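Local coordinates for protein putative pyridoxal phosphate-dependent transferase (Clostridium difficile, PDB 4DGT) that is a putative transferase dependent on pyridoxal phosphate, built on the class I and II aminotransferase fold and carrying pyridoxal-5'-phosphate in its active site, at residues A[98-103]-A[125-130]; A[168-173]-A[198-203]. All coordinates share one frame; numbering follows the deposited sequence. Where two conformers were deposited one is given.

Both contacts belong to the cofactor-binding core of the chain, their centres about 12 Å apart. Interaction 1 closes before interaction 2 opens along the sequence: it pairs the first turns of helices 99-110 and 126-133, whereas interaction 2 pairs strands 165-171 and 199-203 in the middle of the seven-stranded mixed sheet. The helices of interaction 1 lie on the sheet face that carries Ile-169, Cys-171, Ile-201 and Asp-203, where Ile-103 CG1 meets Ile-201 CG2 at 3.8 Å and Phe-127 CE2 meets Ile-169 CG2 at 3.5 Å. Pyridoxal-5'-phosphate joins them: the backbone amides of Val-99 and Ile-100 bind its phosphate, and Asp-203 reaches its ring nitrogen.

Interaction 1. Residues A[98-103]-A[125-130]; sequences GVIPAI and SPFNSV. With PLP (pyridoxal-5'-phosphate), chain C.
With chi1 of Ile-100 at -59°, CG1 stands anti to the carbonyl carbon and CG2 anti to the backbone N, which turns the two branches to different partners. CG1 lies 3.8 Å from Pro-126 CB, the side chains crossing at about a right angle, and CD1 continues past the same CB toward the Phe-127 ring, which it approaches obliquely, 4.4 Å from CD1 of that ring. The other branch, CG2, packs against Val-130 CG2 at 4.1 Å. One turn later Ile-103 CG2 touches the second methyl of this valine, CG1, which chi1 of 71° places between the backbone N and the carbonyl carbon. Val-130 thus bridges two consecutive contact positions of the partner helix. The axes of the two short segments come no nearer than 10.7 Å and run at 33° to each other; side chains bridge the gap, and all the cross-segment contacts are between carbon atoms.

In this aminotransferase-type fold the start of helix 99-110 forms part of the phosphate-binding cup for pyridoxal-5'-phosphate. Gly-98 occupies the N-cap position, and its CA lies 3.4 Å from PLP O1P. The next two amides point at separate phosphate oxygens: Val-99 N donates to PLP O1P at 2.8 Å and Ile-100 N to PLP O2P at 2.9 Å, both nearly straight. The helix dipole would probably add to the stabilisation of the phosphate charge. The second subunit also reaches this helix start: its Ile-268 packs on Pro-101 and its Asp-269 on Ile-100.

Interaction 2. Residues A[168-173]-A[198-203]; sequences FILCNP and VKIISD. With PLP (pyridoxal-5'-phosphate), chain C.
Phe-168 to Asn-172 are joined to Lys-199 to Asp-203 by five backbone hydrogen bonds, the shortest being Leu-170 N to Ile-201 O and Asp-203 N to Leu-170 O, each 2.8 Å. On the face carrying Phe-168, Leu-170, Ile-200 and Ser-202 the side chains pack against one another: Leu-170 CB rests on Ile-200 CG2 at 4.0 Å, and Leu-170 CD2 lies 3.5 Å from Ser-202 OG, whose hydrogen bond goes to Glu-204. Phe-168 and Leu-170 also touch Leu-189 of helix 183-195, the crossover helix that makes the strands a parallel beta-alpha-beta unit in the central sheet of the PLP-dependent transferase fold.

Near the cofactor such side-chain packing gives out. The CA spacing widens slightly, to 5.0 Å at Cys-171 and Asp-203; the last bond, Asn-172 N to Asp-203 O, is still straight at the hydrogen (175°), although its donor sits 27° from the carbonyl plane. Here a water donates to both Asp-203 O and Pro-173 O, linking the strand end to the loop at the cis-proline. The extended chi1 of Asp-203 (178°) carries OD2 to 2.6 Å from PLP N1, as in other fold-type I PLP enzymes, where an aspartate faces the ring nitrogen. Ile-205 N binds OD1 and so helps fix the carboxylate's rotation, while Cys-171 SG lies 3.5 Å from PLP C2A.

Interaction 1. Residues A[98-103]-A[125-130]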
# COMPACT_ATOMS: atom_id res chain seq x y z
N GLY A 98 4.80 -3.36 -3.16
CA GLY A 98 5.08 -4.03 -4.42
C GLY A 98 6.50 -3.73 -4.88
O GLY A 98 7.20 -2.79 -4.40
N VAL A 99 6.90 -4.52 -5.86
CA VAL A 99 8.24 -4.38 -6.45
C VAL A 99 8.39 -3.03 -7.14
O VAL A 99 9.45 -2.37 -6.91
CB VAL A 99 8.53 -5.52 -7.44
CG1 VAL A 99 9.78 -5.23 -8.32
CG2 VAL A 99 8.63 -6.82 -6.65
N ILE A 100 7.46 -2.63 -8.02
CA ILE A 100 7.66 -1.38 -8.74
C ILE A 100 7.64 -0.12 -7.82
O ILE A 100 8.47 0.76 -7.95
CB ILE A 100 6.73 -1.24 -10.00
CG1 ILE A 100 6.98 -2.38 -10.99
CG2 ILE A 100 6.88 0.15 -10.65
CD1 ILE A 100 8.35 -2.46 -11.57
N PRO A 101 6.76 -0.08 -6.77
CA PRO A 101 6.94 0.98 -5.79
C PRO A 101 8.36 1.10 -5.21
O PRO A 101 8.89 2.18 -5.09
CB PRO A 101 5.92 0.61 -4.70
CG PRO A 101 4.85 -0.13 -5.44
CD PRO A 101 5.54 -0.86 -6.52
N ALA A 102 8.97 -0.03 -4.85
CA ALA A 102 10.31 -0.03 -4.28
C ALA A 102 11.32 0.49 -5.35
O ALA A 102 12.19 1.29 -5.04
CB ALA A 102 10.74 -1.44 -3.79
N ILE A 103 11.20 -0.02 -6.54
CA ILE A 103 12.15 0.40 -7.62
C ILE A 103 11.98 1.91 -7.91
O ILE A 103 12.95 2.61 -8.10
CB ILE A 103 11.97 -0.45 -8.90
CG1 ILE A 103 12.44 -1.88 -8.63
CG2 ILE A 103 12.69 0.17 -10.10
CD1 ILE A 103 12.27 -2.87 -9.75
N SER A 125 6.69 -3.98 -18.84
CA SER A 125 6.63 -2.61 -19.27
C SER A 125 6.83 -1.58 -18.17
O SER A 125 7.34 -0.48 -18.46
CB SER A 125 5.40 -2.37 -20.07
OG SER A 125 4.25 -2.28 -19.29
N PRO A 126 6.44 -1.89 -16.91
CA PRO A 126 6.75 -0.93 -15.86
C PRO A 126 8.22 -0.58 -15.72
O PRO A 126 8.50 0.51 -15.17
CB PRO A 126 6.10 -1.54 -14.61
CG PRO A 126 4.97 -2.32 -15.16
CD PRO A 126 5.50 -2.93 -16.44
N PHE A 127 9.14 -1.39 -16.21
CA PHE A 127 10.59 -1.02 -16.15
C PHE A 127 10.85 0.28 -16.95
O PHE A 127 11.59 1.11 -16.51
CB PHE A 127 11.51 -2.08 -16.73
CG PHE A 127 11.85 -3.25 -15.84
CD1 PHE A 127 11.06 -3.64 -14.80
CD2 PHE A 127 13.06 -3.92 -16.09
CE1 PHE A 127 11.40 -4.78 -14.03
CE2 PHE A 127 13.43 -5.00 -15.30
CZ PHE A 127 12.58 -5.43 -14.30
N ASN A 128 10.22 0.38 -18.11
CA ASN A 128 10.37 1.49 -19.03
C ASN A 128 9.68 2.69 -18.42
O ASN A 128 10.31 3.76 -18.29
CB ASN A 128 9.78 1.01 -20.37
CG ASN A 128 9.79 2.06 -21.49
OD1 ASN A 128 9.39 3.20 -21.24
ND2 ASN A 128 10.18 1.66 -22.71
N SER A 129 8.43 2.54 -17.99
CA SER A 129 7.68 3.68 -17.49
C SER A 129 8.16 4.19 -16.14
O SER A 129 8.17 5.44 -15.93
CB SER A 129 6.19 3.36 -17.47
OG SER A 129 5.92 2.23 -16.68
N VAL A 130 8.67 3.35 -15.24
CA VAL A 130 9.05 3.84 -13.91
C VAL A 130 10.27 4.73 -14.02
O VAL A 130 10.41 5.69 -13.28
CB VAL A 130 9.31 2.70 -12.88
CG1 VAL A 130 10.60 1.94 -13.19
CG2 VAL A 130 9.30 3.30 -11.45
N1 PLP C . 8.16 -7.39 -11.79
C2 PLP C . 7.93 -8.28 -12.76
C2A PLP C . 9.05 -8.70 -13.72
C3 PLP C . 6.66 -8.93 -12.96
O3 PLP C . 6.36 -9.76 -14.01
C4 PLP C . 5.59 -8.51 -12.09
C4A PLP C . 4.23 -9.10 -12.24
C5 PLP C . 5.91 -7.53 -11.03
C6 PLP C . 7.20 -7.03 -10.91
C5A PLP C . 4.82 -7.12 -10.05
O4P PLP C . 5.20 -5.87 -9.60
P PLP C . 4.37 -5.30 -8.25
O1P PLP C . 4.94 -6.12 -7.11
O2P PLP C . 4.77 -3.78 -8.24
O3P PLP C . 2.90 -5.68 -8.50

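Interaction 2. Residues A[168-173]-A[198-203]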
# COMPACT_ATOMS: atom_id res chain seq x y z
N PHE A 168 21.44 -0.19 -13.27
CA PHE A 168 20.99 -1.17 -14.22
C PHE A 168 19.85 -2.00 -13.57
O PHE A 168 20.02 -2.46 -12.48
CB PHE A 168 22.16 -2.11 -14.56
CG PHE A 168 21.86 -3.11 -15.65
CD1 PHE A 168 21.11 -4.22 -15.40
CD2 PHE A 168 22.44 -2.98 -16.90
CE1 PHE A 168 20.84 -5.15 -16.40
CE2 PHE A 168 22.19 -3.90 -17.87
CZ PHE A 168 21.35 -4.97 -17.63
N ILE A 169 18.71 -2.08 -14.22
CA ILE A 169 17.56 -2.85 -13.69
C ILE A 169 17.50 -4.18 -14.46
O ILE A 169 17.27 -4.18 -15.66
CB ILE A 169 16.22 -2.12 -13.81
CG1 ILE A 169 16.32 -0.69 -13.31
CG2 ILE A 169 15.16 -2.92 -13.07
CD1 ILE A 169 15.05 0.14 -13.43
N LEU A 170 17.77 -5.27 -13.75
CA LEU A 170 17.78 -6.62 -14.27
C LEU A 170 16.47 -7.32 -13.98
O LEU A 170 15.94 -7.19 -12.86
CB LEU A 170 18.91 -7.39 -13.63
CG LEU A 170 19.02 -8.91 -13.90
CD1 LEU A 170 19.37 -9.16 -15.38
CD2 LEU A 170 20.07 -9.44 -12.94
N CYS A 171 15.95 -8.06 -14.94
CA CYS A 171 14.75 -8.96 -14.70
C CYS A 171 15.27 -10.42 -14.69
O CYS A 171 15.78 -10.90 -15.72
CB CYS A 171 13.74 -8.77 -15.79
SG CYS A 171 12.06 -9.27 -15.32
N ASN A 172 15.20 -11.11 -13.55
CA ASN A 172 15.82 -12.42 -13.43
C ASN A 172 14.93 -13.33 -12.54
O ASN A 172 14.96 -13.19 -11.29
CB ASN A 172 17.17 -12.18 -12.71
CG ASN A 172 17.90 -13.45 -12.29
OD1 ASN A 172 17.86 -14.39 -13.03
ND2 ASN A 172 18.67 -13.42 -11.16
N PRO A 173 14.13 -14.27 -13.14
CA PRO A 173 13.91 -14.58 -14.54
C PRO A 173 13.36 -13.42 -15.31
O PRO A 173 12.68 -12.55 -14.74
CB PRO A 173 12.91 -15.71 -14.52
CG PRO A 173 13.02 -16.30 -13.13
CD PRO A 173 13.35 -15.15 -12.25
N VAL A 198 28.37 0.79 -11.49
CA VAL A 198 26.93 0.77 -11.70
C VAL A 198 26.28 -0.25 -10.77
O VAL A 198 26.61 -1.40 -10.83
CB VAL A 198 26.61 0.41 -13.13
CG1 VAL A 198 25.09 0.28 -13.30
CG2 VAL A 198 27.16 1.46 -14.09
N LYS A 199 25.39 0.21 -9.91
CA LYS A 199 24.60 -0.64 -9.04
C LYS A 199 23.53 -1.36 -9.83
O LYS A 199 22.93 -0.78 -10.73
CB LYS A 199 23.95 0.16 -7.94
CG LYS A 199 23.32 -0.67 -6.84
CD LYS A 199 23.63 -0.16 -5.42
CE LYS A 199 24.99 -0.52 -4.87
NZ LYS A 199 25.02 -1.05 -3.44
N ILE A 200 23.27 -2.61 -9.48
CA ILE A 200 22.22 -3.40 -10.13
C ILE A 200 20.99 -3.47 -9.19
O ILE A 200 21.12 -3.80 -8.04
CB ILE A 200 22.69 -4.83 -10.54
CG1 ILE A 200 23.88 -4.74 -11.53
CG2 ILE A 200 21.50 -5.66 -11.09
CD1 ILE A 200 24.32 -6.04 -12.14
N ILE A 201 19.80 -3.22 -9.73
CA ILE A 201 18.54 -3.54 -9.05
C ILE A 201 18.03 -4.76 -9.77
O ILE A 201 17.81 -4.72 -10.99
CB ILE A 201 17.51 -2.41 -9.17
CG1 ILE A 201 18.00 -1.13 -8.43
CG2 ILE A 201 16.10 -2.84 -8.66
CD1 ILE A 201 17.08 0.08 -8.54
N SER A 202 17.95 -5.90 -9.06
CA SER A 202 17.52 -7.16 -9.65
C SER A 202 16.10 -7.45 -9.23
O SER A 202 15.87 -7.72 -8.04
CB SER A 202 18.47 -8.29 -9.27
OG SER A 202 18.18 -9.44 -10.03
N ASP A 203 15.18 -7.43 -10.20
CA ASP A 203 13.77 -7.79 -9.97
C ASP A 203 13.64 -9.30 -10.14
O ASP A 203 13.71 -9.80 -11.29
CB ASP A 203 12.88 -7.04 -10.96
CG ASP A 203 11.41 -7.39 -10.82
OD1 ASP A 203 11.04 -8.37 -10.12
OD2 ASP A 203 10.62 -6.64 -11.42
N1 PLP C . 8.16 -7.39 -11.79
C2 PLP C . 7.93 -8.28 -12.76
C2A PLP C . 9.05 -8.70 -13.72
C3 PLP C . 6.66 -8.93 -12.96
O3 PLP C . 6.36 -9.76 -14.01
C4 PLP C . 5.59 -8.51 -12.09
C4A PLP C . 4.23 -9.10 -12.24
C5 PLP C . 5.91 -7.53 -11.03
C6 PLP C . 7.20 -7.03 -10.91
C5A PLP C . 4.82 -7.12 -10.05
O4P PLP C . 5.20 -5.87 -9.60
P PLP C . 4.37 -5.30 -8.25
O1P PLP C . 4.94 -6.12 -7.11
O2P PLP C . 4.77 -3.78 -8.24
O3P PLP C . 2.90 -5.68 -8.50
O HOH W 1 11.75 -11.98 -12.09